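Local coordinates for porin B (Pseudomonas putida, PDB 4GEY), which forms an outer-membrane beta-barrel channel that probably lets sugars such as glucose pass selectively across the outer membrane of pseudomonads, at residues E97-N105 and S117-T128. The protein carries 2 engineered substitutions. Sequence-based numbering, arbitrary orientation.
Sequences ERSGRNLSN and SSVQEVWGRGQT. With BGC (beta-D-glucopyranose), chain B; DMU (decyl-beta-D-maltopyranoside), chain N; C8E ((hydroxyethyloxy)tri(ethyloxy)octane), chain I.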
ATOM      1  N   GLU A  97       3.253 -12.321   9.948  1.00 32.11           N
ATOM      2  CA  GLU A  97       4.519 -12.832   9.447  1.00 33.19           C
ATOM      3  C   GLU A  97       4.389 -13.026   7.947  1.00 34.29           C
ATOM      4  O   GLU A  97       3.346 -13.449   7.448  1.00 28.10           O
ATOM      5  CB  GLU A  97       4.985 -14.112  10.148  1.00 36.50           C
ATOM      6  CG  GLU A  97       4.409 -15.399   9.582  1.00 52.12           C
ATOM      7  CD  GLU A  97       5.472 -16.455   9.308  1.00 58.56           C
ATOM      8  OE1 GLU A  97       6.451 -16.139   8.593  1.00 52.13           O
ATOM      9  OE2 GLU A  97       5.323 -17.600   9.803  1.00 64.13           O
ATOM     10  N   ARG A  98       5.451 -12.670   7.236  1.00 38.75           N
ATOM     11  CA  ARG A  98       5.492 -12.741   5.791  1.00 24.55           C
ATOM     12  C   ARG A  98       6.650 -13.639   5.394  1.00 25.02           C
ATOM     13  O   ARG A  98       7.637 -13.713   6.105  1.00 31.90           O
ATOM     14  CB  ARG A  98       5.736 -11.342   5.233  1.00 23.81           C
ATOM     15  CG  ARG A  98       4.589 -10.372   5.428  1.00 23.33           C
ATOM     16  CD  ARG A  98       4.980  -9.015   4.907  1.00 22.77           C
ATOM     17  NE  ARG A  98       3.830  -8.216   4.515  1.00 39.13           N
ATOM     18  CZ  ARG A  98       3.902  -7.184   3.684  1.00 38.60           C
ATOM     19  NH1 ARG A  98       5.070  -6.852   3.155  1.00 42.39           N
ATOM     20  NH2 ARG A  98       2.813  -6.501   3.369  1.00 35.25           N
ATOM     21  N   SER A  99       6.533 -14.313   4.255  1.00 30.58           N
ATOM     22  CA  SER A  99       7.584 -15.206   3.772  1.00 27.53           C
ATOM     23  C   SER A  99       7.685 -15.128   2.268  1.00 35.97           C
ATOM     24  O   SER A  99       6.691 -14.867   1.587  1.00 40.66           O
ATOM     25  CB  SER A  99       7.268 -16.649   4.149  1.00 32.42           C
ATOM     26  OG  SER A  99       8.023 -17.048   5.268  1.00 52.74           O
ATOM     27  N   GLY A 100       8.876 -15.372   1.738  1.00 36.50           N
ATOM     28  CA  GLY A 100       9.010 -15.551   0.309  1.00 24.57           C
ATOM     29  C   GLY A 100       9.856 -14.545  -0.433  1.00 37.05           C
ATOM     30  O   GLY A 100      10.501 -13.684   0.165  1.00 44.05           O
ATOM     31  N   ARG A 101       9.839 -14.669  -1.757  1.00 30.24           N
ATOM     32  CA  ARG A 101      10.679 -13.874  -2.638  1.00 26.29           C
ATOM     33  C   ARG A 101       9.848 -13.127  -3.678  1.00 29.53           C
ATOM     34  O   ARG A 101       8.707 -13.503  -3.959  1.00 30.49           O
ATOM     35  CB  ARG A 101      11.691 -14.782  -3.342  1.00 34.36           C
ATOM     36  CG  ARG A 101      12.773 -15.347  -2.440  1.00 39.69           C
ATOM     37  CD  ARG A 101      13.879 -15.977  -3.262  1.00 49.94           C
ATOM     38  NE  ARG A 101      13.419 -17.194  -3.924  1.00 60.11           N
ATOM     39  CZ  ARG A 101      14.180 -17.956  -4.703  1.00 68.45           C
ATOM     40  NH1 ARG A 101      15.448 -17.631  -4.932  1.00 67.14           N
ATOM     41  NH2 ARG A 101      13.668 -19.046  -5.255  1.00 76.69           N
ATOM     42  N   ASN A 102      10.443 -12.085  -4.261  1.00 27.47           N
ATOM     43  CA  ASN A 102       9.750 -11.181  -5.175  1.00 26.50           C
ATOM     44  C   ASN A 102      10.334 -11.211  -6.577  1.00 32.16           C
ATOM     45  O   ASN A 102      11.514 -10.904  -6.763  1.00 39.56           O
ATOM     46  CB  ASN A 102       9.837  -9.744  -4.657  1.00 27.03           C
ATOM     47  CG  ASN A 102       8.942  -8.786  -5.431  1.00 29.80           C
ATOM     48  OD1 ASN A 102       8.494  -9.090  -6.542  1.00 29.13           O
ATOM     49  ND2 ASN A 102       8.649  -7.631  -4.831  1.00 23.39           N
ATOM     50  N   LEU A 103       9.491 -11.526  -7.561  1.00 32.69           N
ATOM     51  CA  LEU A 103       9.872 -11.494  -8.982  1.00 33.78           C
ATOM     52  C   LEU A 103      10.483 -10.166  -9.432  1.00 33.70           C
ATOM     53  O   LEU A 103      11.452 -10.156 -10.203  1.00 35.08           O
ATOM     54  CB  LEU A 103       8.659 -11.781  -9.865  1.00 35.17           C
ATOM     55  CG  LEU A 103       8.791 -12.870 -10.927  1.00 35.74           C
ATOM     56  CD1 LEU A 103       8.109 -12.435 -12.222  1.00 28.45           C
ATOM     57  CD2 LEU A 103      10.232 -13.281 -11.155  1.00 32.26           C
ATOM     58  N   SER A 104       9.897  -9.063  -8.964  1.00 21.15           N
ATOM     59  CA  SER A 104      10.368  -7.725  -9.294  1.00 26.34           C
ATOM     60  C   SER A 104      11.872  -7.552  -9.045  1.00 33.64           C
ATOM     61  O   SER A 104      12.586  -6.939  -9.846  1.00 33.78           O
ATOM     62  CB  SER A 104       9.582  -6.658  -8.517  1.00 20.61           C
ATOM     63  OG  SER A 104       8.324  -6.400  -9.109  1.00 27.90           O
ATOM     64  N   ASN A 105      12.358  -8.098  -7.941  1.00 33.05           N
ATOM     65  CA  ASN A 105      13.786  -8.051  -7.686  1.00 22.16           C
ATOM     66  C   ASN A 105      14.554  -9.073  -8.506  1.00 26.91           C
ATOM     67  O   ASN A 105      15.574  -8.758  -9.118  1.00 22.99           O
ATOM     68  CB  ASN A 105      14.048  -8.267  -6.208  1.00 25.74           C
ATOM     69  CG  ASN A 105      13.465  -7.171  -5.365  1.00 30.47           C
ATOM     70  OD1 ASN A 105      13.480  -6.000  -5.756  1.00 43.33           O
ATOM     71  ND2 ASN A 105      12.926  -7.536  -4.213  1.00 22.65           N
ATOM     72  N   SER A 117       7.079   0.111  -8.412  1.00 29.93           N
ATOM     73  CA  SER A 117       6.015  -0.797  -8.024  1.00 29.29           C
ATOM     74  C   SER A 117       6.575  -2.219  -7.904  1.00 25.94           C
ATOM     75  O   SER A 117       7.785  -2.434  -7.991  1.00 31.28           O
ATOM     76  CB  SER A 117       4.866  -0.752  -9.041  1.00 30.41           C
ATOM     77  OG  SER A 117       3.745  -1.501  -8.591  1.00 27.45           O
ATOM     78  N   SER A 118       5.686  -3.183  -7.703  1.00 21.13           N
ATOM     79  CA  SER A 118       6.075  -4.546  -7.384  1.00 19.66           C
ATOM     80  C   SER A 118       4.971  -5.476  -7.845  1.00 30.47           C
ATOM     81  O   SER A 118       3.782  -5.175  -7.680  1.00 30.28           O
ATOM     82  CB  SER A 118       6.285  -4.699  -5.876  1.00 19.72           C
ATOM     83  OG  SER A 118       6.213  -6.059  -5.492  1.00 19.88           O
ATOM     84  N   VAL A 119       5.354  -6.607  -8.424  1.00 27.18           N
ATOM     85  CA  VAL A 119       4.371  -7.524  -8.989  1.00 28.68           C
ATOM     86  C   VAL A 119       3.825  -8.477  -7.940  1.00 33.74           C
ATOM     87  O   VAL A 119       2.993  -9.334  -8.235  1.00 34.76           O
ATOM     88  CB  VAL A 119       4.951  -8.316 -10.168  1.00 25.35           C
ATOM     89  CG1 VAL A 119       5.398  -7.356 -11.229  1.00 25.98           C
ATOM     90  CG2 VAL A 119       6.117  -9.187  -9.714  1.00 23.19           C
ATOM     91  N   GLN A 120       4.300  -8.321  -6.710  1.00 29.83           N
ATOM     92  CA  GLN A 120       3.783  -9.109  -5.603  1.00 28.44           C
ATOM     93  C   GLN A 120       3.638  -8.206  -4.387  1.00 26.82           C
ATOM     94  O   GLN A 120       4.512  -8.205  -3.513  1.00 27.53           O
ATOM     95  CB  GLN A 120       4.710 -10.286  -5.286  1.00 23.93           C
ATOM     96  CG  GLN A 120       4.718 -11.366  -6.335  1.00 28.00           C
ATOM     97  CD  GLN A 120       5.966 -12.256  -6.267  1.00 27.97           C
ATOM     98  OE1 GLN A 120       6.969 -11.995  -6.950  1.00 26.31           O
ATOM     99  NE2 GLN A 120       5.904 -13.309  -5.449  1.00 22.77           N
ATOM    100  N   GLU A 121       2.534  -7.454  -4.331  1.00 21.41           N
ATOM    101  CA  GLU A 121       2.329  -6.444  -3.279  1.00 19.89           C
ATOM    102  C   GLU A 121       2.575  -6.996  -1.885  1.00 23.95           C
ATOM    103  O   GLU A 121       2.998  -6.280  -1.001  1.00 23.19           O
ATOM    104  CB  GLU A 121       0.915  -5.836  -3.332  1.00 19.57           C
ATOM    105  CG  GLU A 121      -0.248  -6.815  -3.050  1.00 19.74           C
ATOM    106  CD  GLU A 121      -0.556  -6.996  -1.564  1.00 38.92           C
ATOM    107  OE1 GLU A 121      -1.358  -7.889  -1.209  1.00 44.75           O
ATOM    108  OE2 GLU A 121      -0.025  -6.225  -0.740  1.00 33.30           O
ATOM    109  N   VAL A 122       2.301  -8.270  -1.665  1.00 27.68           N
ATOM    110  CA  VAL A 122       2.382  -8.759  -0.306  1.00 30.94           C
ATOM    111  C   VAL A 122       3.834  -8.897   0.198  1.00 35.85           C
ATOM    112  O   VAL A 122       4.064  -9.028   1.403  1.00 44.89           O
ATOM    113  CB  VAL A 122       1.594 -10.051  -0.132  1.00 24.81           C
ATOM    114  CG1 VAL A 122       2.436 -11.244  -0.575  1.00 21.38           C
ATOM    115  CG2 VAL A 122       1.151 -10.176   1.299  1.00 21.40           C
ATOM    116  N   TRP A 123       4.805  -8.857  -0.720  1.00 21.60           N
ATOM    117  CA  TRP A 123       6.214  -8.957  -0.344  1.00 21.23           C
ATOM    118  C   TRP A 123       6.787  -7.632   0.178  1.00 35.28           C
ATOM    119  O   TRP A 123       6.549  -6.566  -0.399  1.00 32.80           O
ATOM    120  CB  TRP A 123       7.073  -9.395  -1.524  1.00 21.25           C
ATOM    121  CG  TRP A 123       8.534  -9.540  -1.152  1.00 33.43           C
ATOM    122  CD1 TRP A 123       9.157 -10.676  -0.716  1.00 32.13           C
ATOM    123  CD2 TRP A 123       9.550  -8.523  -1.174  1.00 33.15           C
ATOM    124  NE1 TRP A 123      10.485 -10.434  -0.467  1.00 32.53           N
ATOM    125  CE2 TRP A 123      10.754  -9.120  -0.739  1.00 34.48           C
ATOM    126  CE3 TRP A 123       9.560  -7.167  -1.513  1.00 33.93           C
ATOM    127  CZ2 TRP A 123      11.951  -8.411  -0.635  1.00 33.62           C
ATOM    128  CZ3 TRP A 123      10.761  -6.463  -1.408  1.00 21.69           C
ATOM    129  CH2 TRP A 123      11.930  -7.085  -0.979  1.00 22.32           C
ATOM    130  N   GLY A 124       7.583  -7.702   1.240  1.00 29.04           N
ATOM    131  CA  GLY A 124       8.359  -6.543   1.625  1.00 28.28           C
ATOM    132  C   GLY A 124       8.407  -6.275   3.113  1.00 28.37           C
ATOM    133  O   GLY A 124       7.633  -6.846   3.880  1.00 26.62           O
ATOM    134  N   ARG A 125       9.340  -5.407   3.500  1.00 22.65           N
ATOM    135  CA  ARG A 125       9.519  -4.961   4.875  1.00 23.26           C
ATOM    136  C   ARG A 125      10.103  -6.016   5.781  1.00 30.32           C
ATOM    137  O   ARG A 125       9.869  -5.983   6.986  1.00 24.56           O
ATOM    138  CB  ARG A 125       8.227  -4.391   5.489  1.00 29.43           C
ATOM    139  CG  ARG A 125       7.573  -3.279   4.671  1.00 33.07           C
ATOM    140  CD  ARG A 125       8.550  -2.167   4.330  1.00 32.76           C
ATOM    141  NE  ARG A 125       7.846  -0.918   4.079  1.00 35.53           N
ATOM    142  CZ  ARG A 125       8.444   0.245   3.848  1.00 31.11           C
ATOM    143  NH1 ARG A 125       9.768   0.318   3.829  1.00 22.89           N
ATOM    144  NH2 ARG A 125       7.713   1.337   3.634  1.00 23.96           N
ATOM    145  N   GLY A 126      10.850  -6.960   5.207  1.00 24.19           N
ATOM    146  CA  GLY A 126      11.703  -7.803   6.019  1.00 38.28           C
ATOM    147  C   GLY A 126      11.396  -9.285   6.096  1.00 42.99           C
ATOM    148  O   GLY A 126      12.221 -10.038   6.613  1.00 44.79           O
ATOM    149  N   GLN A 127      10.231  -9.704   5.600  1.00 38.31           N
ATOM    150  CA  GLN A 127       9.851 -11.127   5.595  1.00 39.83           C
ATOM    151  C   GLN A 127       9.977 -11.812   6.967  1.00 38.67           C
ATOM    152  O   GLN A 127      10.441 -12.941   7.059  1.00 41.01           O
ATOM    153  CB  GLN A 127      10.646 -11.917   4.536  1.00 29.95           C
ATOM    154  CG  GLN A 127      10.621 -11.315   3.123  1.00 24.30           C
ATOM    155  CD  GLN A 127       9.216 -10.983   2.647  1.00 33.97           C
ATOM    156  OE1 GLN A 127       8.716  -9.863   2.874  1.00 27.26           O
ATOM    157  NE2 GLN A 127       8.556 -11.961   1.997  1.00 29.92           N
ATOM    158  N   THR A 128       9.559 -11.124   8.024  1.00 40.99           N
ATOM    159  CA  THR A 128       9.606 -11.675   9.378  1.00 43.14           C
ATOM    160  C   THR A 128       8.305 -11.420  10.141  1.00 42.61           C
ATOM    161  O   THR A 128       7.253 -11.144   9.542  1.00 34.50           O
ATOM    162  CB  THR A 128      10.732 -11.046  10.221  1.00 44.59           C
ATOM    163  OG1 THR A 128      11.410 -10.044   9.453  1.00 55.75           O
ATOM    164  CG2 THR A 128      11.718 -12.099  10.683  1.00 39.81           C
TER
HETATM  165  C2  BGC B 501       4.451  -4.509   0.967  0.71 55.08           C
HETATM  166  C3  BGC B 501       3.122  -4.077   0.989  0.71 55.74           C
HETATM  167  C4  BGC B 501       2.903  -3.016   1.970  0.71 61.57           C
HETATM  168  C5  BGC B 501       3.857  -1.796   1.780  0.71 48.98           C
HETATM  169  C6  BGC B 501       3.855  -0.898   2.797  0.71 52.78           C
HETATM  170  C1  BGC B 501       5.365  -3.451   0.621  0.71 51.58           C
HETATM  171  O1  BGC B 501       6.649  -3.963   0.635  0.71 49.70           O
HETATM  172  O2  BGC B 501       4.576  -5.597  -0.007  0.71 61.21           O
HETATM  173  O3  BGC B 501       2.260  -5.233   1.270  0.71 60.25           O
HETATM  174  O4  BGC B 501       1.561  -2.625   1.914  0.71 71.00           O
HETATM  175  O5  BGC B 501       5.254  -2.380   1.591  0.71 56.13           O
HETATM  176  O6  BGC B 501       4.561  -1.174   3.961  0.71 51.88           O
HETATM  177  C1  DMU N 513       9.804 -22.279  -5.366  1.00 81.99           C
HETATM  178  C2  DMU N 513      11.245 -22.216  -5.404  1.00 89.46           C
HETATM  179  C3  DMU N 513      11.897 -22.366  -6.727  1.00 94.54           C
HETATM  180  C4  DMU N 513      11.168 -21.663  -7.901  1.00 46.36           C
HETATM  181  O5  DMU N 513       9.643 -21.675  -7.684  1.00 48.97           O
HETATM  182  C6  DMU N 513       9.143 -21.457  -6.352  1.00 61.99           C
HETATM  183  O7  DMU N 513      13.256 -21.864  -6.678  1.00100.46           O
HETATM  184  O16 DMU N 513       7.745 -21.745  -6.382  1.00 52.35           O
HETATM  185  C18 DMU N 513       6.790 -20.708  -6.521  1.00 48.77           C
HETATM  186  C19 DMU N 513       5.338 -21.171  -6.782  1.00 48.81           C
HETATM  187  C22 DMU N 513       4.650 -22.032  -5.678  1.00 43.78           C
HETATM  188  C25 DMU N 513       3.149 -22.261  -5.830  1.00 53.81           C
HETATM  189  C28 DMU N 513       2.177 -21.513  -4.939  1.00 58.31           C
HETATM  190  C31 DMU N 513       0.704 -21.546  -5.299  1.00 58.13           C
HETATM  191  O49 DMU N 513       9.310 -21.869  -4.024  1.00 85.70           O
HETATM  192  O55 DMU N 513      11.805 -23.178  -4.442  1.00 90.96           O
HETATM  193  C57 DMU N 513      11.407 -22.278  -9.082  1.00 52.04           C
HETATM  194  O61 DMU N 513      10.792 -21.763 -10.215  1.00 60.26           O
HETATM  195  C5  DMU N 513      15.582 -21.981  -6.898  1.00110.06           C
HETATM  196  C7  DMU N 513      15.726 -20.968  -7.897  1.00112.35           C
HETATM  197  C8  DMU N 513      15.739 -21.470  -9.296  1.00113.93           C
HETATM  198  C9  DMU N 513      14.838 -22.722  -9.620  1.00 73.05           C
HETATM  199  O1  DMU N 513      14.169 -23.310  -8.347  1.00108.06           O
HETATM  200  C10 DMU N 513      14.325 -22.714  -7.018  1.00107.30           C
HETATM  201  O2  DMU N 513      15.427 -20.427 -10.186  1.00110.39           O
HETATM  202  O3  DMU N 513      15.706 -21.409  -5.543  1.00109.24           O
HETATM  203  O4  DMU N 513      16.965 -20.264  -7.607  1.00108.84           O
HETATM  204  C11 DMU N 513      15.527 -23.669 -10.242  1.00 69.93           C
HETATM  205  O6  DMU N 513      16.060 -23.361 -11.479  1.00 64.50           O
HETATM  206  C2  C8E I 508       5.461 -19.831   6.261  1.00 65.83           C
HETATM  207  C3  C8E I 508       5.577 -19.890   4.739  1.00 70.59           C
HETATM  208  C4  C8E I 508       5.960 -21.284   4.237  1.00 73.25           C
HETATM  209  C5  C8E I 508       5.069 -21.710   3.068  1.00 73.64           C
HETATM  210  C6  C8E I 508       3.887 -22.554   3.538  1.00 73.20           C
HETATM  211  C7  C8E I 508       2.558 -22.038   2.984  1.00 69.47           C
HETATM  212  C8  C8E I 508       1.375 -22.854   3.505  1.00 70.43           C
HETATM  213  O9  C8E I 508       0.203 -22.069   3.662  1.00 70.60           O
HETATM  214  C10 C8E I 508      -0.791 -22.271   2.667  1.00 70.58           C
HETATM  215  C11 C8E I 508      -2.124 -21.653   3.118  1.00 72.10           C
HETATM  216  O12 C8E I 508      -3.113 -21.663   2.094  1.00 68.69           O
HETATM  217  C13 C8E I 508      -4.432 -21.429   2.568  1.00 56.21           C
HETATM  218  C14 C8E I 508      -5.497 -21.957   1.602  1.00 40.68           C
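Ser-118 OG is gripped twice: Asn-102 ND2 donates to it at 3.0 Å, and the backbone N of Gln-120 donates from within the loop, closing an ST turn. A serine hydroxyl can accept both, one from two residues further on. Asparagine suits the other side because its amide divides the work: with CG anti to the backbone N (chi1 -170°), OD1 caps the following helix by accepting from Ser-104 N (2.8 Å) while ND2 reaches the loop. Asn-102 CB lies over one face of the Trp-123 indole, a CH-pi contact 3.8 Å from the centroid of its five-membered ring. Gln-120 slides past Asn-102 in the opposite direction, its OE1 taking a nearly straight bond from Leu-103 N. Ser-104 OG receives Val-119 N at 3.1 Å and also bonds Gln-115.

At the strand end, the extended chain of Arg-98 reaches the loop, its several N-H groups serving Gln-71, Gly-124 and the sugar at once. NH1 donates to Gly-124 O (2.7 Å), which lies near the guanidinium edge, 22° out of its plane, while Val-122 O lies over one face. NH2 bonds BGC O3 at 2.5 Å, and that hydroxyl donates to Glu-121 O. Gly-124 adopts backbone angles that call for glycine, its bare CA facing BGC O1. The cap contacts thus join helix 103-108 to the loop whose residues 121-125, with Arg-98, form part of the glucose-binding site in this OprB-family beta-barrel.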